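Local coordinates for peptidoglycan-recognition protein SD (Drosophila melanogaster, PDB 2RKQ) that recognises bacterial peptidoglycan and activates the Toll pathway of innate immunity in the fly, at residues 30-35 / 147-152. Residues are numbered along the deposited sequence; the frame is centred on the assembly and turned at random. Where two conformers were deposited one is given.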
ATOM      1  N   VAL A  30      -2.371  -5.773  -3.404  1.00 10.00           N
ATOM      2  CA  VAL A  30      -1.530  -6.442  -2.431  1.00 10.59           C
ATOM      3  C   VAL A  30      -1.499  -5.592  -1.173  1.00 10.78           C
ATOM      4  O   VAL A  30      -1.189  -4.417  -1.239  1.00 11.49           O
ATOM      5  CB  VAL A  30      -0.089  -6.660  -2.970  1.00 10.51           C
ATOM      6  CG1 VAL A  30       0.816  -7.238  -1.882  1.00 12.64           C
ATOM      7  CG2 VAL A  30      -0.126  -7.634  -4.138  1.00 10.40           C
ATOM      8  N   ILE A  31      -1.839  -6.191  -0.034  1.00 10.85           N
ATOM      9  CA  ILE A  31      -1.864  -5.483   1.230  1.00 11.14           C
ATOM     10  C   ILE A  31      -0.604  -5.782   2.034  1.00 10.60           C
ATOM     11  O   ILE A  31      -0.287  -6.945   2.330  1.00 10.70           O
ATOM     12  CB  ILE A  31      -3.097  -5.864   2.067  1.00 11.29           C
ATOM     13  CG1 ILE A  31      -4.390  -5.708   1.249  1.00 11.51           C
ATOM     14  CG2 ILE A  31      -3.154  -5.031   3.359  1.00 11.48           C
ATOM     15  CD1 ILE A  31      -4.622  -4.293   0.700  1.00 13.94           C
ATOM     16  N   ALA A  32       0.089  -4.707   2.396  1.00 10.75           N
ATOM     17  CA  ALA A  32       1.312  -4.759   3.187  1.00 10.81           C
ATOM     18  C   ALA A  32       1.177  -3.960   4.471  1.00 10.78           C
ATOM     19  O   ALA A  32       0.218  -3.219   4.659  1.00  9.80           O
ATOM     20  CB  ALA A  32       2.480  -4.215   2.359  1.00 11.89           C
ATOM     21  N   HIS A  33       2.119  -4.168   5.388  1.00 10.68           N
ATOM     22  CA  HIS A  33       2.366  -3.178   6.432  1.00 10.97           C
ATOM     23  C   HIS A  33       3.781  -2.654   6.272  1.00 12.11           C
ATOM     24  O   HIS A  33       4.614  -3.274   5.600  1.00 12.32           O
ATOM     25  CB  HIS A  33       2.047  -3.692   7.854  1.00 10.79           C
ATOM     26  CG  HIS A  33       3.015  -4.685   8.444  1.00 11.91           C
ATOM     27  ND1 HIS A  33       4.046  -5.298   7.762  1.00 14.64           N
ATOM     28  CD2 HIS A  33       3.044  -5.196   9.701  1.00 10.96           C
ATOM     29  CE1 HIS A  33       4.688  -6.119   8.588  1.00 12.96           C
ATOM     30  NE2 HIS A  33       4.093  -6.078   9.762  1.00 16.48           N
ATOM     31  N   THR A  34       4.031  -1.497   6.862  1.00 13.02           N
ATOM     32  CA  THR A  34       5.372  -0.911   6.756  1.00 14.24           C
ATOM     33  C   THR A  34       6.317  -1.528   7.766  1.00 15.47           C
ATOM     34  O   THR A  34       7.545  -1.433   7.607  1.00 16.25           O
ATOM     35  CB  THR A  34       5.350   0.602   6.945  1.00 14.43           C
ATOM     36  OG1 THR A  34       4.820   0.914   8.236  1.00 15.05           O
ATOM     37  CG2 THR A  34       4.497   1.242   5.888  1.00 14.01           C
ATOM     38  N   ALA A  35       5.728  -2.135   8.801  1.00 16.04           N
ATOM     39  CA  ALA A  35       6.419  -2.885   9.860  1.00 17.90           C
ATOM     40  C   ALA A  35       7.080  -2.005  10.904  1.00 19.11           C
ATOM     41  O   ALA A  35       7.655  -2.512  11.873  1.00 21.15           O
ATOM     42  CB  ALA A  35       7.417  -3.903   9.277  1.00 18.35           C
ATOM     43  N   THR A 147       7.963 -12.614   3.380  1.00 16.10           N
ATOM     44  CA  THR A 147       7.817 -11.623   4.433  1.00 15.92           C
ATOM     45  C   THR A 147       6.649 -12.008   5.329  1.00 15.32           C
ATOM     46  O   THR A 147       5.770 -12.754   4.909  1.00 15.14           O
ATOM     47  CB  THR A 147       7.578 -10.202   3.849  1.00 15.36           C
ATOM     48  OG1 THR A 147       7.429  -9.252   4.911  1.00 15.68           O
ATOM     49  CG2 THR A 147       6.326 -10.149   2.937  1.00 15.66           C
ATOM     50  N   LYS A 148       6.654 -11.497   6.560  1.00 15.67           N
ATOM     51  CA  LYS A 148       5.509 -11.621   7.454  1.00 15.55           C
ATOM     52  C   LYS A 148       4.449 -10.579   7.125  1.00 14.30           C
ATOM     53  O   LYS A 148       3.304 -10.705   7.545  1.00 14.97           O
ATOM     54  CB  LYS A 148       5.923 -11.447   8.918  1.00 17.13           C
ATOM     55  CG  LYS A 148       6.851 -12.556   9.439  1.00 20.40           C
ATOM     56  CD  LYS A 148       6.228 -13.952   9.284  1.00 25.47           C
ATOM     57  CE  LYS A 148       5.646 -14.505  10.587  1.00 28.88           C
ATOM     58  NZ  LYS A 148       4.429 -13.786  11.069  1.00 30.58           N
ATOM     59  N   SER A 149       4.847  -9.537   6.401  1.00 13.57           N
ATOM     60  CA  SER A 149       3.920  -8.470   6.032  1.00 12.70           C
ATOM     61  C   SER A 149       2.675  -9.088   5.386  1.00 12.67           C
ATOM     62  O   SER A 149       2.809 -10.020   4.592  1.00 13.15           O
ATOM     63  CB  SER A 149       4.628  -7.540   5.067  1.00 12.57           C
ATOM     64  OG  SER A 149       3.761  -6.522   4.618  1.00 10.94           O
ATOM     65  N   PRO A 150       1.462  -8.585   5.695  1.00 12.55           N
ATOM     66  CA  PRO A 150       1.107  -7.377   6.441  1.00 12.32           C
ATOM     67  C   PRO A 150       0.944  -7.588   7.944  1.00 12.37           C
ATOM     68  O   PRO A 150       0.333  -6.754   8.622  1.00 11.03           O
ATOM     69  CB  PRO A 150      -0.229  -6.978   5.800  1.00 12.04           C
ATOM     70  CG  PRO A 150      -0.892  -8.334   5.523  1.00 12.20           C
ATOM     71  CD  PRO A 150       0.259  -9.265   5.155  1.00 12.24           C
ATOM     72  N   GLY A 151       1.539  -8.668   8.445  1.00 11.93           N
ATOM     73  CA  GLY A 151       1.443  -9.004   9.861  1.00 13.17           C
ATOM     74  C   GLY A 151       0.280  -9.941  10.077  1.00 13.21           C
ATOM     75  O   GLY A 151      -0.762  -9.852   9.416  1.00 13.70           O
ATOM     76  N   GLU A 152       0.430 -10.850  11.030  1.00 13.44           N
ATOM     77  CA  GLU A 152      -0.599 -11.868  11.221  1.00 14.10           C
ATOM     78  C   GLU A 152      -2.000 -11.297  11.413  1.00 13.65           C
ATOM     79  O   GLU A 152      -2.965 -11.806  10.829  1.00 14.02           O
ATOM     80  CB  GLU A 152      -0.269 -12.769  12.416  0.50 14.13           C
ATOM     81  CG  GLU A 152       0.987 -13.606  12.275  0.50 15.20           C
ATOM     82  CD  GLU A 152       0.918 -14.647  11.167  0.50 16.03           C
ATOM     83  OE1 GLU A 152       1.988 -14.955  10.602  0.50 18.84           O
ATOM     84  OE2 GLU A 152      -0.183 -15.175  10.863  0.50 16.18           O
TER
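Ser149 reaches the end of strand 26-33 with its hydroxyl, and the backbone N of His33 donates to OG over 3.0 Å in a fairly straight bond (N-H...O 160°). Held anti to its own backbone N (chi1 177°), the oxygen can meet both this N-H and His141 ND1, to which it is also hydrogen-bonded. Ala32 closes in beside it, CB lying 3.5 Å from OG. The serine is itself placed by an ST turn, its N donating to Thr147 OG1.

Packing against the faces of a ring is the second kind of contact. CG of His33 stands between the backbone N and the carbonyl carbon (chi1 73°), which brings the imidazole beneath the peptide group linking Pro150 to Gly151: Pro150 C sits over the ring centre, 3.5 Å above the plane, while Ala35 CA covers the opposite face. Pro150 O rides over this same side as Pro150 C, 3.3 Å from His33 CD2, and both it and His33 NE2 are buried without a polar partner. The N of Gly151 is tied back to Lys148 O.

Van der Waals packing completes the joint. A cis peptide bond precedes Pro150, whose ring lies against the carbonyl O of Ile31, CB at 3.5 Å; the one apolar side-chain pair is the looser Pro150 CB to Ile31 CG2, 4.3 Å. Tyr155 of helix 152-158 also packs on this proline.

An alanine at His33 could keep the backbone bond to Ser149 but would probably leave the Pro150-Gly151 peptide and Ala35 without the flat ring between them. In amidases of this family two histidines and a cysteine hold a zinc ion; His33, His141 and Ser149 appear to occupy the equivalent positions. With a hydroxyl in place of the thiolate, bonded to protein partners, the site is consistent with recognition of peptidoglycan rather than its hydrolysis.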